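Local coordinates for protein transmembrane oligosaccharyl transferase (Archaeoglobus fulgidus, PDB 3WAJ) that is a membrane-embedded member of the STT3/AglB oligosaccharyl transferase family, joining a GT-C-type helical membrane part to globular domains and holding a zinc ion, at residues Thr38-Leu43 and Ser104-Leu109; Pro48-Arg53 and Trp556-Ala561; Asn661-Pro666 and Glu727-Ala732. All coordinates share one frame; numbering follows the deposited sequence.

How the interactions relate
From the N terminus, T38-L43 and P48-R53 lie almost next to each other, one in the loop after helix 33-36 and the other on helix 47-60. Interaction 1 closes a loop of 60 residues when T38-L43 meets helix 102-118. Interaction 2 opens before that loop is shut and closes only 502 residues later, on helix 554-561, so the two cross. They also touch in space: L43 O probably takes a hydrogen bond from W49 NE1. Interaction 1 stays within the GT-C region, whereas interaction 2 ties it to the AglB core domain. Interaction 3 follows in series, its nearest atoms about 17 Å from those of interaction 1, and joins a small antiparallel sheet to helix 717-732.

Interaction 1. Residues Thr38-Leu43 and Ser104-Leu109; sequences TWTVRL and SLRAVL
A bend about the CG-CD bond of R106 (chi3 -93°) turns its guanidinium out of the line of the chain and toward the loop, where T40 holds OG1 opposite its own backbone N (chi1 -162°) and so presents the hydroxyl to the arginine. One nitrogen, R106 NH1, then serves two acceptors, each close to the guanidinium plane and at its edge. The shorter bond, 2.8 Å, runs from R106 NH1 to V41 O, reaching a lone pair in the carbonyl plane with a C=O...N angle of 142°. The other, from R106 NH1 to T40 OG1, measures 3.1 Å. A long side chain ending in several N-H donors suits this place, since in the irregular loop V41 O is met by a side chain.

The loop belongs to the STT3 region, of the GT-C class, and leads into helix 47-60, at whose start D47 binds zinc with D161 and H163; the L43 side chain is about 12 Å from that ion. Y52 and Y504 make weak hydrogen bonds to R106 NE and NH2, so the guanidinium also links this loop to helices 47-60 and 501-513.

Nearer its backbone, R106 offers hydrocarbon. V41 CG2 lies 3.6 Å from R106 CB and equally near A107 N, its branched side chain settling on the helix surface; the small A107 is consistent with V41 CA and A107 CA lying only 6.3 Å apart. L43 spreads its fork over the next part of the arginine: L43 CD1 is 3.7 Å from R106 CG, while L43 CD2 comes 3.6 Å from R106 O.

Interaction 2. Residues Pro48-Arg53 and Trp556-Ala561; sequences PWYYYR and WIEAVA
W49, A559 and E558 carry most of this contact, in which helix 47-60 of the STT3 region packs against helix 554-561 of the AglB core domain, which starts at the last residue of the family's WWDYG signature. The axes of the two short helical segments approach to 9.0 Å and cross at 48°. W49 forms a T-shaped pair with W556: the W556 pyrrole edge points at the W49 face, the five-membered ring planes are 74° apart, and W556 NE1 lies 3.5 Å from W49 CD1. Both indoles donate to loop carbonyls, W556 NE1 to G45 and W49 NE1 to L43, which limits their rotation. The far part of W49 meets V560, W49 CZ3 lying 3.5 Å from V560 CG2.

A559 suits the close point because a lone methyl fits between a backbone carbonyl and a ring: A559 CB is 3.6 Å from W49 O and 3.9 Å from Y52 CD1.

The extended E558 brings its carboxylate to buried R53, which also salt-bridges D69 and hydrogen-bonds Y528. E558 OE1 lies in plane at the Y50 ring edge, 3.4 Å from Y50 CE1, while E558 OE2 makes a 3.0 Å salt bridge to R53 NE, carboxylate and guanidinium turned 69° apart.

Interaction 3. Residues Asn661-Pro666 and Glu727-Ala732; sequences NSIIIP and EAVMRA
I663 is the first residue of its segment to meet helix 717-732. Its side chain points at the helix and crosses that of V729 at about a right angle; its terminal methyl makes the closest contact, with I663 CD1 3.5 Å from A732 CB and 4.1 Å from V729 CG1. A long, flexible branch is well suited here, since it bridges two residues on the helix face, and the backbone of I663 is meanwhile hydrogen-bonded to Y643 on strand 640-643.

I664 points the other way, as expected of the alternation along a beta strand, and its side chain packs on Y640 and Y642 of that neighbouring strand. Its carbonyl still takes part, with I664 O 3.7 Å from A732 CB. Strand 663-664 is an outer strand of a three-stranded antiparallel sheet, so this is an edge-strand contact with a helix.

I665, buried and with its backbone paired to F641, places CG1 beside its own N (chi1 -67°) and thereby gathers both branches around one methyl: I665 CG2 is 3.7 Å from A728 CB, and CG1 and CD1 are only a little farther from it. I665 CD1 also comes 4.3 Å from V729 CG2.

P666 finishes the walk by setting its CD methylene against the helix, P666 CD 3.4 Å from A732 CB. Alanine at 728 and 732, one turn apart, keeps that face low enough for the isoleucines and proline to settle on it.

No hydrogen bond or salt bridge links the segments; aliphatic carbon makes almost every contact, so shape complementarity and exclusion of water probably hold sheet and helix together.

Interaction 1. Residues Thr38-Leu43 and Ser104-Leu109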
loop_
_atom_site.group_PDB
_atom_site.type_symbol
_atom_site.label_atom_id
_atom_site.label_comp_id
_atom_site.label_asym_id
_atom_site.label_seq_id
_atom_site.Cartn_x
_atom_site.Cartn_y
_atom_site.Cartn_z
ATOM N N THR A 38 14.056 15.513 3.779
ATOM C CA THR A 38 14.381 15.602 5.198
ATOM C C THR A 38 15.703 14.921 5.453
ATOM O O THR A 38 16.641 15.036 4.655
ATOM C CB THR A 38 13.379 14.852 6.063
ATOM O OG1 THR A 38 12.229 14.497 5.286
ATOM C CG2 THR A 38 12.980 15.669 7.278
ATOM N N TRP A 39 15.753 14.174 6.554
ATOM C CA TRP A 39 16.969 13.492 6.976
ATOM C C TRP A 39 17.484 12.532 5.897
ATOM O O TRP A 39 18.655 12.179 5.901
ATOM C CB TRP A 39 16.744 12.771 8.312
ATOM C CG TRP A 39 15.321 12.352 8.511
ATOM C CD1 TRP A 39 14.338 13.052 9.154
ATOM C CD2 TRP A 39 14.715 11.134 8.051
ATOM N NE1 TRP A 39 13.159 12.339 9.130
ATOM C CE2 TRP A 39 13.361 11.158 8.460
ATOM C CE3 TRP A 39 15.186 10.026 7.337
ATOM C CZ2 TRP A 39 12.464 10.114 8.166
ATOM C CZ3 TRP A 39 14.312 8.991 7.059
ATOM C CH2 TRP A 39 12.957 9.043 7.461
ATOM N N THR A 40 16.605 12.123 4.984
ATOM C CA THR A 40 17.002 11.416 3.765
ATOM C C THR A 40 16.041 11.877 2.677
ATOM O O THR A 40 15.146 12.674 2.962
ATOM C CB THR A 40 16.879 9.889 3.939
ATOM O OG1 THR A 40 17.650 9.213 2.940
ATOM C CG2 THR A 40 15.420 9.456 3.814
ATOM N N VAL A 41 16.196 11.410 1.439
ATOM C CA VAL A 41 15.133 11.689 0.476
ATOM C C VAL A 41 14.147 10.552 0.586
ATOM O O VAL A 41 14.477 9.375 0.405
ATOM C CB VAL A 41 15.597 11.997 -0.983
ATOM C CG1 VAL A 41 16.853 11.293 -1.307
ATOM C CG2 VAL A 41 14.479 11.668 -2.013
ATOM N N ARG A 42 12.925 10.932 0.910
ATOM C CA ARG A 42 11.989 10.035 1.548
ATOM C C ARG A 42 10.758 9.896 0.668
ATOM O O ARG A 42 9.905 10.776 0.644
ATOM C CB ARG A 42 11.651 10.625 2.921
ATOM C CG ARG A 42 10.539 9.975 3.662
ATOM C CD ARG A 42 10.288 10.696 4.979
ATOM N NE ARG A 42 9.209 10.028 5.695
ATOM C CZ ARG A 42 8.005 10.546 5.865
ATOM N NH1 ARG A 42 7.746 11.766 5.403
ATOM N NH2 ARG A 42 7.075 9.851 6.508
ATOM N N LEU A 43 10.705 8.793 -0.078
ATOM C CA LEU A 43 9.590 8.482 -0.968
ATOM C C LEU A 43 8.383 8.138 -0.104
ATOM O O LEU A 43 8.541 7.702 1.031
ATOM C CB LEU A 43 9.946 7.297 -1.896
ATOM C CG LEU A 43 11.128 7.476 -2.860
ATOM C CD1 LEU A 43 11.450 6.179 -3.622
ATOM C CD2 LEU A 43 10.866 8.610 -3.841
ATOM N N SER A 104 20.159 10.277 -4.977
ATOM C CA SER A 104 20.023 10.938 -6.277
ATOM C C SER A 104 18.874 10.351 -7.089
ATOM O O SER A 104 18.049 11.090 -7.622
ATOM C CB SER A 104 21.320 10.839 -7.071
ATOM O OG SER A 104 22.427 10.924 -6.209
ATOM N N LEU A 105 18.823 9.021 -7.176
ATOM C CA LEU A 105 17.757 8.331 -7.899
ATOM C C LEU A 105 16.407 8.706 -7.304
ATOM O O LEU A 105 15.504 9.140 -8.026
ATOM C CB LEU A 105 17.944 6.821 -7.799
ATOM C CG LEU A 105 17.489 5.926 -8.952
ATOM C CD1 LEU A 105 16.949 4.606 -8.428
ATOM C CD2 LEU A 105 16.482 6.612 -9.880
ATOM N N ARG A 106 16.289 8.545 -5.986
ATOM C CA ARG A 106 15.055 8.829 -5.254
ATOM C C ARG A 106 14.547 10.242 -5.506
ATOM O O ARG A 106 13.346 10.459 -5.729
ATOM C CB ARG A 106 15.271 8.585 -3.749
ATOM C CG ARG A 106 14.996 7.138 -3.313
ATOM C CD ARG A 106 15.165 6.952 -1.811
ATOM N NE ARG A 106 16.523 6.525 -1.497
ATOM C CZ ARG A 106 17.204 6.893 -0.427
ATOM N NH1 ARG A 106 16.668 7.706 0.460
ATOM N NH2 ARG A 106 18.419 6.437 -0.252
ATOM N N ALA A 107 15.469 11.200 -5.478
ATOM C CA ALA A 107 15.138 12.605 -5.742
ATOM C C ALA A 107 14.471 12.751 -7.104
ATOM O O ALA A 107 13.354 13.293 -7.213
ATOM C CB ALA A 107 16.382 13.463 -5.671
ATOM N N VAL A 108 15.149 12.270 -8.142
ATOM C CA VAL A 108 14.549 12.259 -9.478
ATOM C C VAL A 108 13.164 11.584 -9.458
ATOM O O VAL A 108 12.175 12.190 -9.870
ATOM C CB VAL A 108 15.488 11.614 -10.536
ATOM C CG1 VAL A 108 14.770 11.466 -11.878
ATOM C CG2 VAL A 108 16.753 12.450 -10.712
ATOM N N LEU A 109 13.093 10.349 -8.962
ATOM C CA LEU A 109 11.826 9.624 -8.916
ATOM C C LEU A 109 10.753 10.400 -8.163
ATOM O O LEU A 109 9.585 10.336 -8.527
ATOM C CB LEU A 109 11.999 8.241 -8.288
ATOM C CG LEU A 109 13.005 7.364 -9.008
ATOM C CD1 LEU A 109 12.994 5.955 -8.411
ATOM C CD2 LEU A 109 12.716 7.330 -10.519
#

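Interaction 2. Residues Pro48-Arg53 and Trp556-Ala561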
loop_
_atom_site.group_PDB
_atom_site.type_symbol
_atom_site.label_atom_id
_atom_site.label_comp_id
_atom_site.label_asym_id
_atom_site.label_seq_id
_atom_site.Cartn_x
_atom_site.Cartn_y
_atom_site.Cartn_z
ATOM N N PRO A 48 5.885 3.227 -3.760
ATOM C CA PRO A 48 6.984 3.952 -4.417
ATOM C C PRO A 48 8.358 3.369 -4.089
ATOM O O PRO A 48 9.259 3.466 -4.919
ATOM C CB PRO A 48 6.851 5.376 -3.862
ATOM C CG PRO A 48 5.378 5.501 -3.520
ATOM C CD PRO A 48 5.010 4.132 -2.987
ATOM N N TRP A 49 8.531 2.778 -2.912
ATOM C CA TRP A 49 9.807 2.127 -2.625
ATOM C C TRP A 49 10.065 0.917 -3.527
ATOM O O TRP A 49 11.214 0.604 -3.845
ATOM C CB TRP A 49 9.914 1.760 -1.145
ATOM C CG TRP A 49 9.951 3.005 -0.306
ATOM C CD1 TRP A 49 8.876 3.730 0.129
ATOM C CD2 TRP A 49 11.126 3.713 0.149
ATOM N NE1 TRP A 49 9.307 4.831 0.841
ATOM C CE2 TRP A 49 10.681 4.845 0.866
ATOM C CE3 TRP A 49 12.496 3.501 0.013
ATOM C CZ2 TRP A 49 11.566 5.759 1.465
ATOM C CZ3 TRP A 49 13.385 4.411 0.615
ATOM C CH2 TRP A 49 12.910 5.523 1.331
ATOM N N TYR A 50 9.000 0.242 -3.943
ATOM C CA TYR A 50 9.165 -0.921 -4.802
ATOM C C TYR A 50 9.433 -0.511 -6.255
ATOM O O TYR A 50 10.232 -1.159 -6.940
ATOM C CB TYR A 50 7.961 -1.875 -4.706
ATOM C CG TYR A 50 8.291 -3.212 -5.298
ATOM C CD1 TYR A 50 9.134 -4.094 -4.620
ATOM C CD2 TYR A 50 7.808 -3.588 -6.547
ATOM C CE1 TYR A 50 9.473 -5.337 -5.146
ATOM C CE2 TYR A 50 8.132 -4.847 -7.095
ATOM C CZ TYR A 50 8.971 -5.710 -6.382
ATOM O OH TYR A 50 9.317 -6.935 -6.897
ATOM N N TYR A 51 8.773 0.551 -6.730
ATOM C CA TYR A 51 9.170 1.134 -8.018
ATOM C C TYR A 51 10.664 1.431 -8.017
ATOM O O TYR A 51 11.384 1.057 -8.934
ATOM C CB TYR A 51 8.349 2.377 -8.388
ATOM C CG TYR A 51 7.160 1.961 -9.201
ATOM C CD1 TYR A 51 7.328 1.416 -10.468
ATOM C CD2 TYR A 51 5.874 2.034 -8.678
ATOM C CE1 TYR A 51 6.243 0.965 -11.197
ATOM C CE2 TYR A 51 4.782 1.603 -9.406
ATOM C CZ TYR A 51 4.970 1.064 -10.652
ATOM O OH TYR A 51 3.878 0.642 -11.364
ATOM N N TYR A 52 11.106 2.076 -6.949
ATOM C CA TYR A 52 12.499 2.411 -6.738
ATOM C C TYR A 52 13.373 1.167 -6.885
ATOM O O TYR A 52 14.365 1.185 -7.619
ATOM C CB TYR A 52 12.617 3.045 -5.352
ATOM C CG TYR A 52 13.997 3.254 -4.787
ATOM C CD1 TYR A 52 14.310 2.776 -3.509
ATOM C CD2 TYR A 52 14.978 3.954 -5.487
ATOM C CE1 TYR A 52 15.551 2.977 -2.938
ATOM C CE2 TYR A 52 16.254 4.156 -4.917
ATOM C CZ TYR A 52 16.516 3.666 -3.638
ATOM O OH TYR A 52 17.741 3.848 -3.050
ATOM N N ARG A 53 12.987 0.090 -6.201
ATOM C CA ARG A 53 13.701 -1.179 -6.281
ATOM C C ARG A 53 13.778 -1.647 -7.742
ATOM O O ARG A 53 14.840 -2.063 -8.217
ATOM C CB ARG A 53 13.020 -2.230 -5.379
ATOM C CG ARG A 53 13.608 -3.655 -5.419
ATOM C CD ARG A 53 13.168 -4.478 -6.677
ATOM N NE ARG A 53 13.708 -5.835 -6.611
ATOM C CZ ARG A 53 14.987 -6.134 -6.829
ATOM N NH1 ARG A 53 15.841 -5.180 -7.169
ATOM N NH2 ARG A 53 15.403 -7.386 -6.722
ATOM N N TRP A 556 9.970 -1.534 2.290
ATOM C CA TRP A 556 11.063 -0.836 2.985
ATOM C C TRP A 556 12.240 -1.763 3.284
ATOM O O TRP A 556 13.398 -1.386 3.090
ATOM C CB TRP A 556 10.574 -0.225 4.297
ATOM C CG TRP A 556 9.491 0.791 4.140
ATOM C CD1 TRP A 556 9.074 1.394 2.978
ATOM C CD2 TRP A 556 8.683 1.341 5.189
ATOM N NE1 TRP A 556 8.059 2.294 3.252
ATOM C CE2 TRP A 556 7.799 2.273 4.598
ATOM C CE3 TRP A 556 8.624 1.136 6.571
ATOM C CZ2 TRP A 556 6.852 2.982 5.350
ATOM C CZ3 TRP A 556 7.693 1.843 7.314
ATOM C CH2 TRP A 556 6.808 2.743 6.702
ATOM N N ILE A 557 11.939 -2.966 3.771
ATOM C CA ILE A 557 12.974 -3.917 4.143
ATOM C C ILE A 557 13.815 -4.227 2.922
ATOM O O ILE A 557 15.039 -4.198 2.974
ATOM C CB ILE A 557 12.381 -5.218 4.733
ATOM C CG1 ILE A 557 11.801 -4.950 6.126
ATOM C CG2 ILE A 557 13.450 -6.297 4.844
ATOM C CD1 ILE A 557 11.143 -6.166 6.766
ATOM N N GLU A 558 13.151 -4.497 1.807
ATOM C CA GLU A 558 13.854 -4.777 0.564
ATOM C C GLU A 558 14.603 -3.565 -0.010
ATOM O O GLU A 558 15.769 -3.671 -0.358
ATOM C CB GLU A 558 12.869 -5.292 -0.477
ATOM C CG GLU A 558 13.513 -5.572 -1.821
ATOM C CD GLU A 558 12.533 -6.261 -2.778
ATOM O OE1 GLU A 558 11.316 -6.286 -2.468
ATOM O OE2 GLU A 558 12.979 -6.774 -3.827
ATOM N N ALA A 559 13.931 -2.421 -0.125
ATOM C CA ALA A 559 14.556 -1.260 -0.752
ATOM C C ALA A 559 15.606 -0.577 0.136
ATOM O O ALA A 559 16.549 0.007 -0.378
ATOM C CB ALA A 559 13.501 -0.259 -1.227
ATOM N N VAL A 560 15.465 -0.675 1.456
ATOM C CA VAL A 560 16.369 0.047 2.349
ATOM C C VAL A 560 17.398 -0.856 3.019
ATOM O O VAL A 560 18.577 -0.525 3.085
ATOM C CB VAL A 560 15.611 0.892 3.412
ATOM C CG1 VAL A 560 16.603 1.637 4.301
ATOM C CG2 VAL A 560 14.670 1.894 2.733
ATOM N N ALA A 561 16.956 -1.997 3.519
ATOM C CA ALA A 561 17.877 -2.931 4.153
ATOM C C ALA A 561 18.602 -3.819 3.138
ATOM O O ALA A 561 19.601 -4.452 3.483
ATOM C CB ALA A 561 17.149 -3.785 5.177
#

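Interaction 3. Residues Asn661-Pro666 and Glu727-Ala732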
loop_
_atom_site.group_PDB
_atom_site.type_symbol
_atom_site.label_atom_id
_atom_site.label_comp_id
_atom_site.label_asym_id
_atom_site.label_seq_id
_atom_site.Cartn_x
_atom_site.Cartn_y
_atom_site.Cartn_z
ATOM N N ASN A 661 -21.628 7.033 33.463
ATOM C CA ASN A 661 -20.985 8.310 33.787
ATOM C C ASN A 661 -19.539 8.187 34.286
ATOM O O ASN A 661 -19.023 9.082 34.959
ATOM C CB ASN A 661 -21.836 9.120 34.774
ATOM C CG ASN A 661 -23.241 9.356 34.276
ATOM O OD1 ASN A 661 -23.457 9.616 33.091
ATOM N ND2 ASN A 661 -24.216 9.255 35.183
ATOM N N SER A 662 -18.895 7.072 33.962
ATOM C CA SER A 662 -17.494 6.895 34.291
ATOM C C SER A 662 -16.659 7.611 33.251
ATOM O O SER A 662 -17.126 7.889 32.160
ATOM C CB SER A 662 -17.129 5.412 34.270
ATOM O OG SER A 662 -17.547 4.771 35.449
ATOM N N ILE A 663 -15.413 7.915 33.559
ATOM C CA ILE A 663 -14.532 8.250 32.457
ATOM C C ILE A 663 -13.687 7.008 32.109
ATOM O O ILE A 663 -13.003 6.432 32.955
ATOM C CB ILE A 663 -13.785 9.630 32.635
ATOM C CG1 ILE A 663 -12.286 9.496 32.448
ATOM C CG2 ILE A 663 -14.178 10.352 33.916
ATOM C CD1 ILE A 663 -11.901 9.636 31.009
ATOM N N ILE A 664 -13.820 6.558 30.866
ATOM C CA ILE A 664 -13.211 5.312 30.408
ATOM C C ILE A 664 -12.043 5.611 29.475
ATOM O O ILE A 664 -12.191 6.363 28.506
ATOM C CB ILE A 664 -14.242 4.449 29.625
ATOM C CG1 ILE A 664 -15.461 4.127 30.497
ATOM C CG2 ILE A 664 -13.595 3.170 29.088
ATOM C CD1 ILE A 664 -16.665 3.621 29.714
ATOM N N ILE A 665 -10.882 5.025 29.754
ATOM C CA ILE A 665 -9.761 5.188 28.843
ATOM C C ILE A 665 -10.041 4.342 27.603
ATOM O O ILE A 665 -10.040 3.106 27.672
ATOM C CB ILE A 665 -8.416 4.807 29.486
ATOM C CG1 ILE A 665 -8.061 5.800 30.591
ATOM C CG2 ILE A 665 -7.300 4.758 28.429
ATOM C CD1 ILE A 665 -7.033 5.276 31.581
ATOM N N PRO A 666 -10.270 5.011 26.454
ATOM C CA PRO A 666 -10.690 4.346 25.210
ATOM C C PRO A 666 -9.510 3.621 24.586
ATOM O O PRO A 666 -9.046 3.957 23.487
ATOM C CB PRO A 666 -11.135 5.516 24.320
ATOM C CG PRO A 666 -10.218 6.637 24.747
ATOM C CD PRO A 666 -10.022 6.453 26.244
ATOM N N GLU A 727 -2.034 11.394 30.319
ATOM C CA GLU A 727 -2.242 11.553 28.876
ATOM C C GLU A 727 -3.513 10.833 28.442
ATOM O O GLU A 727 -4.302 11.353 27.645
ATOM C CB GLU A 727 -1.053 10.995 28.084
ATOM C CG GLU A 727 -1.150 11.217 26.572
ATOM C CD GLU A 727 -0.324 10.218 25.748
ATOM O OE1 GLU A 727 -0.944 9.374 25.058
ATOM O OE2 GLU A 727 0.937 10.278 25.784
ATOM N N ALA A 728 -3.725 9.640 28.988
ATOM C CA ALA A 728 -4.846 8.809 28.545
ATOM C C ALA A 728 -6.180 9.474 28.905
ATOM O O ALA A 728 -7.056 9.641 28.057
ATOM C CB ALA A 728 -4.748 7.405 29.143
ATOM N N VAL A 729 -6.310 9.866 30.168
ATOM C CA VAL A 729 -7.537 10.464 30.663
ATOM C C VAL A 729 -7.780 11.770 29.947
ATOM O O VAL A 729 -8.897 12.057 29.520
ATOM C CB VAL A 729 -7.445 10.713 32.167
ATOM C CG1 VAL A 729 -8.661 11.479 32.657
ATOM C CG2 VAL A 729 -7.309 9.383 32.898
ATOM N N MET A 730 -6.718 12.559 29.818
ATOM C CA MET A 730 -6.790 13.804 29.077
ATOM C C MET A 730 -7.383 13.588 27.684
ATOM O O MET A 730 -8.327 14.277 27.317
ATOM C CB MET A 730 -5.414 14.457 28.962
ATOM C CG MET A 730 -5.410 15.698 28.072
ATOM S SD MET A 730 -4.050 15.746 26.881
ATOM C CE MET A 730 -4.797 16.747 25.599
ATOM N N ARG A 731 -6.849 12.627 26.923
ATOM C CA ARG A 731 -7.319 12.394 25.559
ATOM C C ARG A 731 -8.696 11.744 25.542
ATOM O O ARG A 731 -9.465 11.917 24.607
ATOM C CB ARG A 731 -6.296 11.564 24.756
ATOM C CG ARG A 731 -5.003 12.331 24.441
ATOM C CD ARG A 731 -3.874 11.432 23.994
ATOM N NE ARG A 731 -3.921 11.191 22.561
ATOM C CZ ARG A 731 -3.116 11.762 21.672
ATOM N NH1 ARG A 731 -2.164 12.587 22.070
ATOM N NH2 ARG A 731 -3.253 11.482 20.386
ATOM N N ALA A 732 -9.007 11.017 26.606
ATOM C CA ALA A 732 -10.257 10.263 26.703
ATOM C C ALA A 732 -11.531 11.102 26.634
ATOM O O ALA A 732 -12.602 10.578 26.334
ATOM C CB ALA A 732 -10.264 9.423 27.961
#